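Local structure of leucyl TRNA synthase (Plasmodium falciparum, 5FO4) at residues Thr96-Gly101 with Asp211-Asn216; Tyr134-Thr139 with Ile254-Ser259; Glu299-Gly304 with Tyr337-Met342. The protein probably charges tRNA with leucine using ATP and hydrolyses wrongly charged tRNA, this chain being a fragment consistent with its editing (CP1) domain. The protein carries 2 engineered substitutions. All coordinates share one frame; numbering follows the deposited sequence.

Contact 1: Thr96-Gly101 with Asp211-Asn216; sequences TDFEKG and DVFILN
Thr96 turns OG1 to the same side as its own backbone N, opposite the carbonyl carbon (chi1 -57°), and both polar atoms then face Ile214. The N-H gives a hydrogen bond from Thr96 N to Ile214 O at 2.9 Å, in the carbonyl plane. In return Ile214 N donates to Thr96 OG1, also at 2.9 Å and nearly straight (165° at the hydrogen). The hydroxyl oxygen accepts this bond much as a backbone carbonyl would in a strand pair. The backbone of Ile214 is therefore gripped at both its N-H and its C=O by one residue.

In Phe213, CG stands opposite the backbone N (chi1 -170°). This brings CD1 to 3.9 Å from Thr96 CB, which lies in the ring plane at the edge. Leu215 CD2 lies over one face of this ring, toward the rim.

The contact docks a loop onto the weakly bonded first part of strand 214-219, which pairs with strand 146-152 in the large mixed sheet. Phe98 reaches in from further along the loop. Its CE1 lies 4.3 Å from Phe213 CZ, close to the plane of the Phe213 ring. Ile109 of helix 103-109 touches both aromatic rings, and Ile175 and Ile176 of helix 172-178 pack on Phe213.

Waters add to the polar side. One donates to Thr96 O and to Ile214 O, at 3.0 Å from each, so Ile214 O has a second donor. Another water lies 2.9 Å from Thr96 OG1.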
ATOM      1  N   THR A  96      -5.200  12.922  16.915  1.00 34.36           N
ATOM      2  CA  THR A  96      -5.764  12.839  18.255  1.00 34.68           C
ATOM      3  C   THR A  96      -5.059  13.846  19.154  1.00 35.00           C
ATOM      4  O   THR A  96      -3.858  13.835  19.223  1.00 30.87           O
ATOM      5  CB  THR A  96      -5.532  11.445  18.823  1.00 35.16           C
ATOM      6  OG1 THR A  96      -6.097  10.481  17.958  1.00 33.53           O
ATOM      7  CG2 THR A  96      -6.124  11.277  20.223  1.00 34.77           C
ATOM      8  N   ASP A  97      -5.801  14.712  19.853  1.00 40.49           N
ATOM      9  CA  ASP A  97      -5.180  15.761  20.665  1.00 44.00           C
ATOM     10  C   ASP A  97      -4.508  15.176  21.899  1.00 38.98           C
ATOM     11  O   ASP A  97      -4.923  14.145  22.420  1.00 32.15           O
ATOM     12  CB  ASP A  97      -6.187  16.837  21.105  1.00 52.17           C
ATOM     13  CG  ASP A  97      -6.588  17.753  19.975  1.00 60.00           C
ATOM     14  OD1 ASP A  97      -5.708  18.367  19.323  1.00 66.49           O
ATOM     15  OD2 ASP A  97      -7.799  17.859  19.736  1.00 66.72           O
ATOM     16  N   PHE A  98      -3.472  15.870  22.336  1.00 36.53           N
ATOM     17  CA  PHE A  98      -2.714  15.502  23.505  1.00 38.59           C
ATOM     18  C   PHE A  98      -3.277  16.257  24.707  1.00 42.10           C
ATOM     19  O   PHE A  98      -3.379  17.478  24.663  1.00 41.28           O
ATOM     20  CB  PHE A  98      -1.226  15.814  23.285  1.00 36.97           C
ATOM     21  CG  PHE A  98      -0.575  14.919  22.272  1.00 36.55           C
ATOM     22  CD1 PHE A  98      -0.122  13.655  22.628  1.00 35.57           C
ATOM     23  CD2 PHE A  98      -0.481  15.309  20.960  1.00 38.26           C
ATOM     24  CE1 PHE A  98       0.478  12.816  21.701  1.00 38.36           C
ATOM     25  CE2 PHE A  98       0.109  14.477  20.015  1.00 38.42           C
ATOM     26  CZ  PHE A  98       0.586  13.218  20.377  1.00 35.96           C
ATOM     27  N   GLU A  99      -3.587  15.519  25.778  1.00 48.44           N
ATOM     28  CA  GLU A  99      -4.047  16.104  27.059  1.00 55.93           C
ATOM     29  C   GLU A  99      -2.856  16.709  27.841  1.00 56.29           C
ATOM     30  O   GLU A  99      -1.689  16.372  27.572  1.00 46.38           O
ATOM     31  CB  GLU A  99      -4.788  15.072  27.955  1.00 62.20           C
ATOM     32  CG  GLU A  99      -5.564  13.922  27.299  1.00 69.75           C
ATOM     33  CD  GLU A  99      -6.822  14.321  26.521  1.00 77.69           C
ATOM     34  OE1 GLU A  99      -7.123  15.532  26.383  1.00 81.17           O
ATOM     35  OE2 GLU A  99      -7.525  13.394  26.039  1.00 75.80           O
ATOM     36  N   LYS A 100      -3.157  17.560  28.831  1.00 58.03           N
ATOM     37  CA  LYS A 100      -2.135  18.376  29.556  1.00 61.03           C
ATOM     38  C   LYS A 100      -0.856  17.635  30.000  1.00 55.86           C
ATOM     39  O   LYS A 100       0.291  18.103  29.774  1.00 54.25           O
ATOM     40  CB  LYS A 100      -2.769  19.050  30.788  1.00 68.43           C
ATOM     41  CG  LYS A 100      -3.655  20.236  30.444  1.00 75.19           C
ATOM     42  CD  LYS A 100      -2.825  21.473  30.131  1.00 84.22           C
ATOM     43  CE  LYS A 100      -3.689  22.696  29.832  1.00 88.34           C
ATOM     44  NZ  LYS A 100      -2.867  23.842  29.331  1.00 91.80           N
ATOM     45  N   GLY A 101      -1.061  16.482  30.625  1.00 44.63           N
ATOM     46  CA  GLY A 101       0.042  15.667  31.104  1.00 42.85           C
ATOM     47  C   GLY A 101       0.600  14.703  30.073  1.00 41.79           C
ATOM     48  O   GLY A 101       1.367  13.787  30.429  1.00 38.47           O
ATOM     49  N   ASP A 211     -11.541   6.703  19.643  1.00 45.08           N
ATOM     50  CA  ASP A 211     -11.018   5.411  20.125  1.00 50.39           C
ATOM     51  C   ASP A 211      -9.965   4.719  19.194  1.00 40.72           C
ATOM     52  O   ASP A 211      -9.619   3.549  19.405  1.00 42.22           O
ATOM     53  CB  ASP A 211     -12.169   4.430  20.466  1.00 60.00           C
ATOM     54  CG  ASP A 211     -13.027   4.050  19.245  1.00 73.61           C
ATOM     55  OD1 ASP A 211     -12.943   4.733  18.184  1.00 75.21           O
ATOM     56  OD2 ASP A 211     -13.796   3.062  19.361  1.00 84.75           O
ATOM     57  N   VAL A 212      -9.465   5.419  18.177  1.00 37.67           N
ATOM     58  CA  VAL A 212      -8.267   4.972  17.448  1.00 37.10           C
ATOM     59  C   VAL A 212      -7.304   6.118  17.614  1.00 32.91           C
ATOM     60  O   VAL A 212      -7.712   7.266  17.455  1.00 33.41           O
ATOM     61  CB  VAL A 212      -8.517   4.697  15.942  1.00 40.93           C
ATOM     62  CG1 VAL A 212      -7.306   4.055  15.317  1.00 42.01           C
ATOM     63  CG2 VAL A 212      -9.718   3.813  15.736  1.00 44.14           C
ATOM     64  N   PHE A 213      -6.046   5.802  17.984  1.00 29.20           N
ATOM     65  CA  PHE A 213      -4.980   6.779  18.144  1.00 29.97           C
ATOM     66  C   PHE A 213      -4.453   7.194  16.767  1.00 29.35           C
ATOM     67  O   PHE A 213      -3.771   6.403  16.090  1.00 33.46           O
ATOM     68  CB  PHE A 213      -3.829   6.200  19.003  1.00 28.90           C
ATOM     69  CG  PHE A 213      -2.778   7.203  19.420  1.00 31.23           C
ATOM     70  CD1 PHE A 213      -2.996   8.579  19.425  1.00 32.21           C
ATOM     71  CD2 PHE A 213      -1.573   6.742  19.882  1.00 36.24           C
ATOM     72  CE1 PHE A 213      -2.005   9.455  19.842  1.00 35.46           C
ATOM     73  CE2 PHE A 213      -0.590   7.614  20.293  1.00 35.96           C
ATOM     74  CZ  PHE A 213      -0.808   8.969  20.287  1.00 35.27           C
ATOM     75  N   ILE A 214      -4.802   8.408  16.376  1.00 27.83           N
ATOM     76  CA  ILE A 214      -4.486   8.923  15.053  1.00 29.54           C
ATOM     77  C   ILE A 214      -3.356   9.883  15.209  1.00 26.24           C
ATOM     78  O   ILE A 214      -3.512  10.880  15.863  1.00 24.76           O
ATOM     79  CB  ILE A 214      -5.656   9.721  14.417  1.00 33.86           C
ATOM     80  CG1 ILE A 214      -6.858   8.815  14.180  1.00 31.64           C
ATOM     81  CG2 ILE A 214      -5.198  10.410  13.127  1.00 34.56           C
ATOM     82  CD1 ILE A 214      -6.585   7.649  13.273  1.00 36.09           C
ATOM     83  N   LEU A 215      -2.234   9.591  14.579  1.00 24.00           N
ATOM     84  CA  LEU A 215      -1.037  10.481  14.624  1.00 21.94           C
ATOM     85  C   LEU A 215      -1.106  11.630  13.676  1.00 23.09           C
ATOM     86  O   LEU A 215      -0.483  12.706  13.911  1.00 23.97           O
ATOM     87  CB  LEU A 215       0.233   9.642  14.289  1.00 24.79           C
ATOM     88  CG  LEU A 215       0.466   8.388  15.145  1.00 26.16           C
ATOM     89  CD1 LEU A 215       1.774   7.692  14.789  1.00 31.02           C
ATOM     90  CD2 LEU A 215       0.435   8.803  16.597  1.00 27.88           C
ATOM     91  N   ASN A 216      -1.742  11.376  12.529  1.00 23.93           N
ATOM     92  CA  ASN A 216      -1.864  12.348  11.490  1.00 26.79           C
ATOM     93  C   ASN A 216      -2.894  11.808  10.475  1.00 25.02           C
ATOM     94  O   ASN A 216      -3.294  10.650  10.520  1.00 23.03           O
ATOM     95  CB  ASN A 216      -0.506  12.639  10.829  1.00 31.05           C
ATOM     96  CG  ASN A 216      -0.264  14.127  10.555  1.00 30.38           C
ATOM     97  OD1 ASN A 216      -1.183  14.890  10.328  1.00 35.51           O
ATOM     98  ND2 ASN A 216       1.012  14.525  10.552  1.00 31.83           N
TER
HETATM   99  O   HOH W   1      -1.693  12.329  17.789  1.00 24.64           O
HETATM  100  O   HOH W   2      -8.704   9.299  18.579  1.00 41.43           O

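Contact 2: Tyr134-Thr139 with Ile254-Ser259; sequences YGQNYT and IVPCVS
Gly135 O lies against Val258 CG1 at 3.7 Å. Gln136 comes next, and its CA-H points at Cys257 O. Its extended side chain passes obliquely over Pro256, with CD 3.6 Å from Pro256 CB. At its end Gln136 NE2 donates to Tyr138 O at 3.0 Å, and this oxygen lies close to the amide plane of Gln136. Cys257 N donates to the same oxygen at 2.9 Å, from the opposite face of the carbonyl plane. Two donors thus hold this carbonyl.

Asn137 N binds Cys257 O at 2.9 Å, nearly along the C=O axis. Cys257 thus pairs with two residues, Asn137 and Tyr138: a classic beta bulge where strands 138-141 and 254-257 meet. Asn137 CG stands between its backbone N and carbonyl carbon (chi1 57°). There ND2 donates to Ser259 OG at 3.0 Å, and OD1 takes a weak bond from Ser259 N. ND2 also bonds to Asn292 O.

Tyr138 packs CB on Cys257 CB at 3.6 Å, while Cys257 SG lies at the edge of its ring. Its hydroxyl bonds to Gln289 O and Asn292 N. Thr139 CG2 meets Ile254 CG2 at 3.9 Å.

Strand 138-141 runs between antiparallel strand 254-257 and parallel strand 238-242, deep in the chain. Leu269 of helix 263-274 packs on Asn137, Tyr138 and Ser259, whereas Ile13 of strand 7-15 packs on Gln136 and Thr139.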
ATOM      1  N   TYR A 134       6.596 -10.151  -6.137  1.00 22.36           N
ATOM      2  CA  TYR A 134       7.942 -10.057  -6.618  1.00 21.44           C
ATOM      3  C   TYR A 134       8.082  -8.988  -7.703  1.00 21.21           C
ATOM      4  O   TYR A 134       9.097  -8.255  -7.764  1.00 20.57           O
ATOM      5  CB  TYR A 134       8.362 -11.445  -7.131  1.00 24.08           C
ATOM      6  CG  TYR A 134       9.775 -11.524  -7.645  1.00 24.13           C
ATOM      7  CD1 TYR A 134      10.872 -11.385  -6.779  1.00 25.98           C
ATOM      8  CD2 TYR A 134      10.010 -11.829  -8.952  1.00 25.43           C
ATOM      9  CE1 TYR A 134      12.169 -11.490  -7.243  1.00 27.40           C
ATOM     10  CE2 TYR A 134      11.308 -11.959  -9.422  1.00 28.28           C
ATOM     11  CZ  TYR A 134      12.372 -11.781  -8.584  1.00 28.90           C
ATOM     12  OH  TYR A 134      13.648 -11.926  -9.081  1.00 30.38           O
ATOM     13  N   GLY A 135       7.070  -8.892  -8.552  1.00 20.05           N
ATOM     14  CA  GLY A 135       7.063  -7.984  -9.694  1.00 20.30           C
ATOM     15  C   GLY A 135       6.587  -6.541  -9.437  1.00 19.79           C
ATOM     16  O   GLY A 135       6.423  -5.772 -10.407  1.00 20.47           O
ATOM     17  N   GLN A 136       6.320  -6.172  -8.179  1.00 20.19           N
ATOM     18  CA  GLN A 136       5.879  -4.808  -7.806  1.00 18.70           C
ATOM     19  C   GLN A 136       6.932  -3.794  -8.215  1.00 20.27           C
ATOM     20  O   GLN A 136       8.105  -3.959  -7.900  1.00 21.98           O
ATOM     21  CB  GLN A 136       5.667  -4.673  -6.311  1.00 19.16           C
ATOM     22  CG  GLN A 136       5.071  -3.356  -5.918  1.00 19.57           C
ATOM     23  CD  GLN A 136       4.740  -3.216  -4.430  1.00 20.11           C
ATOM     24  OE1 GLN A 136       4.704  -4.193  -3.641  1.00 20.65           O
ATOM     25  NE2 GLN A 136       4.338  -2.014  -4.083  1.00 20.14           N
ATOM     26  N   ASN A 137       6.540  -2.843  -9.033  1.00 19.30           N
ATOM     27  CA  ASN A 137       7.444  -1.781  -9.431  1.00 20.92           C
ATOM     28  C   ASN A 137       7.105  -0.381  -8.891  1.00 22.03           C
ATOM     29  O   ASN A 137       7.949   0.501  -8.908  1.00 21.42           O
ATOM     30  CB  ASN A 137       7.655  -1.778 -10.952  1.00 23.31           C
ATOM     31  CG  ASN A 137       6.377  -1.652 -11.785  1.00 21.23           C
ATOM     32  OD1 ASN A 137       5.289  -2.073 -11.397  1.00 24.00           O
ATOM     33  ND2 ASN A 137       6.549  -1.215 -13.030  1.00 21.11           N
ATOM     34  N   TYR A 138       5.869  -0.187  -8.411  1.00 21.37           N
ATOM     35  CA  TYR A 138       5.397   1.099  -7.823  1.00 20.41           C
ATOM     36  C   TYR A 138       4.391   0.831  -6.748  1.00 21.29           C
ATOM     37  O   TYR A 138       3.987  -0.316  -6.552  1.00 18.53           O
ATOM     38  CB  TYR A 138       4.734   2.004  -8.892  1.00 24.96           C
ATOM     39  CG  TYR A 138       5.756   2.491  -9.889  1.00 25.15           C
ATOM     40  CD1 TYR A 138       6.596   3.540  -9.570  1.00 24.09           C
ATOM     41  CD2 TYR A 138       5.929   1.844 -11.108  1.00 24.45           C
ATOM     42  CE1 TYR A 138       7.592   3.954 -10.438  1.00 23.05           C
ATOM     43  CE2 TYR A 138       6.882   2.276 -12.011  1.00 24.72           C
ATOM     44  CZ  TYR A 138       7.715   3.338 -11.680  1.00 24.64           C
ATOM     45  OH  TYR A 138       8.724   3.711 -12.576  1.00 22.90           O
ATOM     46  N   THR A 139       4.003   1.892  -6.018  1.00 21.53           N
ATOM     47  CA  THR A 139       2.944   1.773  -5.025  1.00 22.62           C
ATOM     48  C   THR A 139       1.895   2.856  -5.330  1.00 21.09           C
ATOM     49  O   THR A 139       2.234   4.004  -5.456  1.00 19.62           O
ATOM     50  CB  THR A 139       3.513   1.980  -3.623  1.00 22.78           C
ATOM     51  OG1 THR A 139       4.356   0.874  -3.276  1.00 21.20           O
ATOM     52  CG2 THR A 139       2.420   2.103  -2.584  1.00 24.74           C
ATOM     53  N   ILE A 254      -4.482   1.529  -0.621  1.00 22.08           N
ATOM     54  CA  ILE A 254      -3.133   1.501  -1.144  1.00 23.25           C
ATOM     55  C   ILE A 254      -2.917   0.164  -1.883  1.00 24.42           C
ATOM     56  O   ILE A 254      -3.211  -0.946  -1.386  1.00 22.38           O
ATOM     57  CB  ILE A 254      -2.140   1.582   0.052  1.00 23.56           C
ATOM     58  CG1 ILE A 254      -2.271   2.919   0.762  1.00 22.01           C
ATOM     59  CG2 ILE A 254      -0.701   1.310  -0.398  1.00 23.08           C
ATOM     60  CD1 ILE A 254      -1.920   2.823   2.234  1.00 24.99           C
ATOM     61  N   VAL A 255      -2.381   0.265  -3.074  1.00 23.59           N
ATOM     62  CA  VAL A 255      -2.323  -0.848  -3.994  1.00 24.59           C
ATOM     63  C   VAL A 255      -0.892  -0.995  -4.523  1.00 24.38           C
ATOM     64  O   VAL A 255      -0.337  -0.018  -5.045  1.00 22.68           O
ATOM     65  CB  VAL A 255      -3.266  -0.602  -5.190  1.00 29.48           C
ATOM     66  CG1 VAL A 255      -3.154  -1.710  -6.228  1.00 34.51           C
ATOM     67  CG2 VAL A 255      -4.707  -0.523  -4.698  1.00 36.12           C
ATOM     68  N   PRO A 256      -0.311  -2.196  -4.395  1.00 23.08           N
ATOM     69  CA  PRO A 256       0.936  -2.531  -5.071  1.00 23.55           C
ATOM     70  C   PRO A 256       0.757  -2.483  -6.552  1.00 23.43           C
ATOM     71  O   PRO A 256      -0.199  -3.027  -7.047  1.00 27.26           O
ATOM     72  CB  PRO A 256       1.215  -3.967  -4.655  1.00 26.65           C
ATOM     73  CG  PRO A 256       0.239  -4.297  -3.557  1.00 26.99           C
ATOM     74  CD  PRO A 256      -0.893  -3.363  -3.680  1.00 25.30           C
ATOM     75  N   CYS A 257       1.620  -1.772  -7.267  1.00 21.00           N
ATOM     76  CA  CYS A 257       1.521  -1.733  -8.727  1.00 19.31           C
ATOM     77  C   CYS A 257       2.382  -2.889  -9.268  1.00 19.83           C
ATOM     78  O   CYS A 257       3.593  -2.880  -9.066  1.00 21.00           O
ATOM     79  CB  CYS A 257       2.116  -0.425  -9.238  1.00 20.24           C
ATOM     80  SG  CYS A 257       2.252  -0.386 -11.066  1.00 23.11           S
ATOM     81  N   VAL A 258       1.774  -3.817  -9.976  1.00 19.09           N
ATOM     82  CA  VAL A 258       2.468  -4.883 -10.748  1.00 19.58           C
ATOM     83  C   VAL A 258       2.049  -4.741 -12.213  1.00 18.58           C
ATOM     84  O   VAL A 258       1.173  -5.434 -12.713  1.00 18.91           O
ATOM     85  CB  VAL A 258       2.175  -6.321 -10.206  1.00 19.43           C
ATOM     86  CG1 VAL A 258       3.106  -7.370 -10.885  1.00 22.41           C
ATOM     87  CG2 VAL A 258       2.342  -6.408  -8.686  1.00 19.41           C
ATOM     88  N   SER A 259       2.706  -3.812 -12.927  1.00 17.00           N
ATOM     89  CA  SER A 259       2.275  -3.450 -14.261  1.00 18.20           C
ATOM     90  C   SER A 259       2.467  -4.589 -15.287  1.00 20.02           C
ATOM     91  O   SER A 259       1.794  -4.594 -16.322  1.00 24.36           O
ATOM     92  CB  SER A 259       2.995  -2.131 -14.698  1.00 17.74           C
ATOM     93  OG  SER A 259       4.382  -2.349 -14.762  1.00 20.06           O
TER

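Contact 3: Glu299-Gly304 with Tyr337-Met342; sequences ELPEIG and YFEGIM
The backbone C=O groups of Glu299 and Ile341 each receive the other residue's N-H. Ile341 N approaches Glu299 O in the plane of that carbonyl, at 2.9 Å. Gly340 CA also meets Glu299 O, through a CA-H...O contact of 3.4 Å. Ile341 O receives Glu299 N almost head-on at 2.7 Å. Glu299 and Ile341 thus form an antiparallel hydrogen-bonded pair. Off the contact, within the helix, Tyr337 CD2 lies over the rim of one face of the Phe338 ring.

The side chains of the pair lie on the same face of the small sheet. Glu299 CG sits between its backbone N and carbonyl carbon (chi1 72°), which brings it to 3.9 Å from Ile341 CB. Leu300 crosses Glu339 at about a right angle, with CD2 4.0 Å from Glu339 CB. Pro301 sets CD against Glu339 O at 3.6 Å. The carboxylate of Glu339 forms a salt bridge to Lys335, one turn back in the helix.

The 299-304 loop is tied to itself as well. Leu300 N bonds to Gly304 O, and Gly304 N to Leu300 O. Within this tight loop Leu300 is paired with both Ile303 and Gly304, a geometry that fits a classic bulge.

Helix 325-339 gives way at Gly340. The chain passes at once into strand 341-342, which pairs with strand 298-299 as a two-stranded antiparallel sheet joining a helix end to a bulged loop.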
ATOM      1  N   GLU A 299       2.659 -16.593 -16.500  1.00 27.19           N
ATOM      2  CA  GLU A 299       2.452 -16.786 -17.937  1.00 28.28           C
ATOM      3  C   GLU A 299       1.103 -17.469 -18.223  1.00 28.18           C
ATOM      4  O   GLU A 299       0.679 -18.362 -17.496  1.00 24.17           O
ATOM      5  CB  GLU A 299       3.626 -17.516 -18.554  1.00 34.11           C
ATOM      6  CG  GLU A 299       3.771 -18.978 -18.231  1.00 42.22           C
ATOM      7  CD  GLU A 299       4.953 -19.596 -18.971  1.00 49.95           C
ATOM      8  OE1 GLU A 299       5.048 -19.390 -20.211  1.00 52.68           O
ATOM      9  OE2 GLU A 299       5.794 -20.257 -18.302  1.00 57.46           O
ATOM     10  N   LEU A 300       0.393 -17.016 -19.234  1.00 27.48           N
ATOM     11  CA  LEU A 300      -0.808 -17.741 -19.653  1.00 29.85           C
ATOM     12  C   LEU A 300      -0.411 -18.549 -20.900  1.00 32.92           C
ATOM     13  O   LEU A 300       0.264 -18.016 -21.791  1.00 27.83           O
ATOM     14  CB  LEU A 300      -1.947 -16.781 -19.982  1.00 30.44           C
ATOM     15  CG  LEU A 300      -2.591 -16.090 -18.787  1.00 34.03           C
ATOM     16  CD1 LEU A 300      -3.469 -14.937 -19.212  1.00 34.08           C
ATOM     17  CD2 LEU A 300      -3.416 -17.094 -18.007  1.00 34.98           C
ATOM     18  N   PRO A 301      -0.792 -19.827 -20.970  1.00 41.18           N
ATOM     19  CA  PRO A 301      -0.318 -20.565 -22.158  1.00 45.60           C
ATOM     20  C   PRO A 301      -1.021 -19.974 -23.394  1.00 45.53           C
ATOM     21  O   PRO A 301      -2.113 -19.437 -23.261  1.00 48.95           O
ATOM     22  CB  PRO A 301      -0.715 -22.020 -21.859  1.00 47.24           C
ATOM     23  CG  PRO A 301      -1.755 -21.954 -20.792  1.00 45.29           C
ATOM     24  CD  PRO A 301      -1.860 -20.548 -20.257  1.00 44.28           C
ATOM     25  N   GLU A 302      -0.349 -19.967 -24.535  1.00 53.16           N
ATOM     26  CA  GLU A 302      -0.786 -19.239 -25.772  1.00 60.90           C
ATOM     27  C   GLU A 302      -0.488 -17.738 -25.776  1.00 56.26           C
ATOM     28  O   GLU A 302      -0.171 -17.205 -26.821  1.00 59.47           O
ATOM     29  CB  GLU A 302      -2.273 -19.437 -26.140  1.00 70.60           C
ATOM     30  CG  GLU A 302      -2.870 -20.851 -26.005  1.00 81.68           C
ATOM     31  CD  GLU A 302      -1.928 -21.998 -26.375  1.00 90.74           C
ATOM     32  OE1 GLU A 302      -1.108 -21.845 -27.316  1.00101.00           O
ATOM     33  OE2 GLU A 302      -2.023 -23.068 -25.718  1.00 92.96           O
ATOM     34  N   ILE A 303      -0.601 -17.064 -24.632  1.00 47.51           N
ATOM     35  CA  ILE A 303      -0.360 -15.613 -24.535  1.00 43.23           C
ATOM     36  C   ILE A 303       1.090 -15.289 -24.144  1.00 39.20           C
ATOM     37  O   ILE A 303       1.652 -14.276 -24.598  1.00 41.56           O
ATOM     38  CB  ILE A 303      -1.336 -14.964 -23.504  1.00 44.60           C
ATOM     39  CG1 ILE A 303      -2.794 -15.425 -23.732  1.00 45.46           C
ATOM     40  CG2 ILE A 303      -1.264 -13.448 -23.545  1.00 45.81           C
ATOM     41  CD1 ILE A 303      -3.262 -15.308 -25.172  1.00 45.23           C
ATOM     42  N   GLY A 304       1.695 -16.132 -23.302  1.00 30.69           N
ATOM     43  CA  GLY A 304       2.980 -15.840 -22.701  1.00 31.37           C
ATOM     44  C   GLY A 304       2.781 -15.039 -21.411  1.00 31.90           C
ATOM     45  O   GLY A 304       1.726 -15.126 -20.744  1.00 30.47           O
ATOM     46  N   TYR A 337      -5.844 -17.038 -12.477  1.00 26.36           N
ATOM     47  CA  TYR A 337      -6.114 -17.950 -11.367  1.00 31.16           C
ATOM     48  C   TYR A 337      -6.245 -19.411 -11.879  1.00 27.84           C
ATOM     49  O   TYR A 337      -5.452 -20.265 -11.497  1.00 25.80           O
ATOM     50  CB  TYR A 337      -7.330 -17.457 -10.544  1.00 28.67           C
ATOM     51  CG  TYR A 337      -7.581 -18.270  -9.277  1.00 30.34           C
ATOM     52  CD1 TYR A 337      -6.540 -18.517  -8.367  1.00 30.52           C
ATOM     53  CD2 TYR A 337      -8.849 -18.806  -8.995  1.00 31.63           C
ATOM     54  CE1 TYR A 337      -6.758 -19.243  -7.200  1.00 32.28           C
ATOM     55  CE2 TYR A 337      -9.071 -19.549  -7.817  1.00 35.90           C
ATOM     56  CZ  TYR A 337      -8.009 -19.769  -6.937  1.00 34.99           C
ATOM     57  OH  TYR A 337      -8.206 -20.500  -5.787  1.00 40.34           O
ATOM     58  N   PHE A 338      -7.125 -19.647 -12.862  1.00 28.54           N
ATOM     59  CA  PHE A 338      -7.356 -21.005 -13.362  1.00 29.56           C
ATOM     60  C   PHE A 338      -6.305 -21.552 -14.341  1.00 29.48           C
ATOM     61  O   PHE A 338      -6.120 -22.734 -14.369  1.00 28.13           O
ATOM     62  CB  PHE A 338      -8.808 -21.166 -13.892  1.00 33.50           C
ATOM     63  CG  PHE A 338      -9.870 -21.029 -12.800  1.00 34.26           C
ATOM     64  CD1 PHE A 338     -10.036 -22.036 -11.838  1.00 35.81           C
ATOM     65  CD2 PHE A 338     -10.667 -19.880 -12.696  1.00 36.26           C
ATOM     66  CE1 PHE A 338     -11.001 -21.931 -10.848  1.00 32.75           C
ATOM     67  CE2 PHE A 338     -11.619 -19.764 -11.677  1.00 38.54           C
ATOM     68  CZ  PHE A 338     -11.780 -20.797 -10.753  1.00 34.20           C
ATOM     69  N   GLU A 339      -5.608 -20.702 -15.104  1.00 27.98           N
ATOM     70  CA  GLU A 339      -4.716 -21.174 -16.159  1.00 27.29           C
ATOM     71  C   GLU A 339      -3.250 -20.739 -16.041  1.00 26.18           C
ATOM     72  O   GLU A 339      -2.402 -21.284 -16.777  1.00 23.57           O
ATOM     73  CB  GLU A 339      -5.212 -20.684 -17.527  1.00 31.27           C
ATOM     74  CG  GLU A 339      -6.661 -20.981 -17.800  1.00 35.67           C
ATOM     75  CD  GLU A 339      -7.079 -20.582 -19.218  1.00 43.39           C
ATOM     76  OE1 GLU A 339      -6.309 -20.823 -20.156  1.00 52.37           O
ATOM     77  OE2 GLU A 339      -8.178 -20.013 -19.388  1.00 49.18           O
ATOM     78  N   GLY A 340      -2.948 -19.794 -15.136  1.00 24.19           N
ATOM     79  CA  GLY A 340      -1.616 -19.227 -15.070  1.00 23.86           C
ATOM     80  C   GLY A 340      -0.580 -20.190 -14.570  1.00 24.51           C
ATOM     81  O   GLY A 340      -0.867 -21.101 -13.732  1.00 23.48           O
ATOM     82  N   ILE A 341       0.636 -19.957 -15.042  1.00 23.49           N
ATOM     83  CA  ILE A 341       1.822 -20.661 -14.553  1.00 25.49           C
ATOM     84  C   ILE A 341       2.782 -19.614 -14.042  1.00 25.28           C
ATOM     85  O   ILE A 341       2.973 -18.555 -14.675  1.00 26.47           O
ATOM     86  CB  ILE A 341       2.441 -21.531 -15.664  1.00 28.33           C
ATOM     87  CG1 ILE A 341       1.376 -22.450 -16.270  1.00 30.73           C
ATOM     88  CG2 ILE A 341       3.633 -22.297 -15.123  1.00 28.72           C
ATOM     89  CD1 ILE A 341       1.848 -23.171 -17.526  1.00 35.95           C
ATOM     90  N   MET A 342       3.315 -19.879 -12.838  1.00 25.82           N
ATOM     91  CA  MET A 342       4.273 -19.021 -12.204  1.00 26.16           C
ATOM     92  C   MET A 342       5.652 -19.084 -12.915  1.00 26.26           C
ATOM     93  O   MET A 342       6.132 -20.156 -13.281  1.00 26.52           O
ATOM     94  CB  MET A 342       4.412 -19.402 -10.740  1.00 25.81           C
ATOM     95  CG  MET A 342       3.117 -19.337  -9.949  1.00 26.52           C
ATOM     96  SD  MET A 342       2.225 -17.773  -9.879  1.00 26.74           S
ATOM     97  CE  MET A 342       3.579 -16.647  -9.480  1.00 26.37           C
TER

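Contacts 1 and 2 both reach the large mixed sheet, through strand 214-219 in the first and strands 138-141 and 254-257 in the second. Their centres are 33 Å apart. Their segments alternate along the chain, so the two closures cross in sequence, consistent with a single compact domain, probably the editing domain. Contact 3 follows in sequence and uses a separate two-stranded sheet. Its centre is 19 Å from that of contact 2 and 49 Å from that of contact 1, on the other side of the chain's centre. Contact 2 is buried near the middle, while contacts 1 and 3 lie towards opposite ends. None touches another; contacts 2 and 3 come within about 7 Å at their nearest atoms.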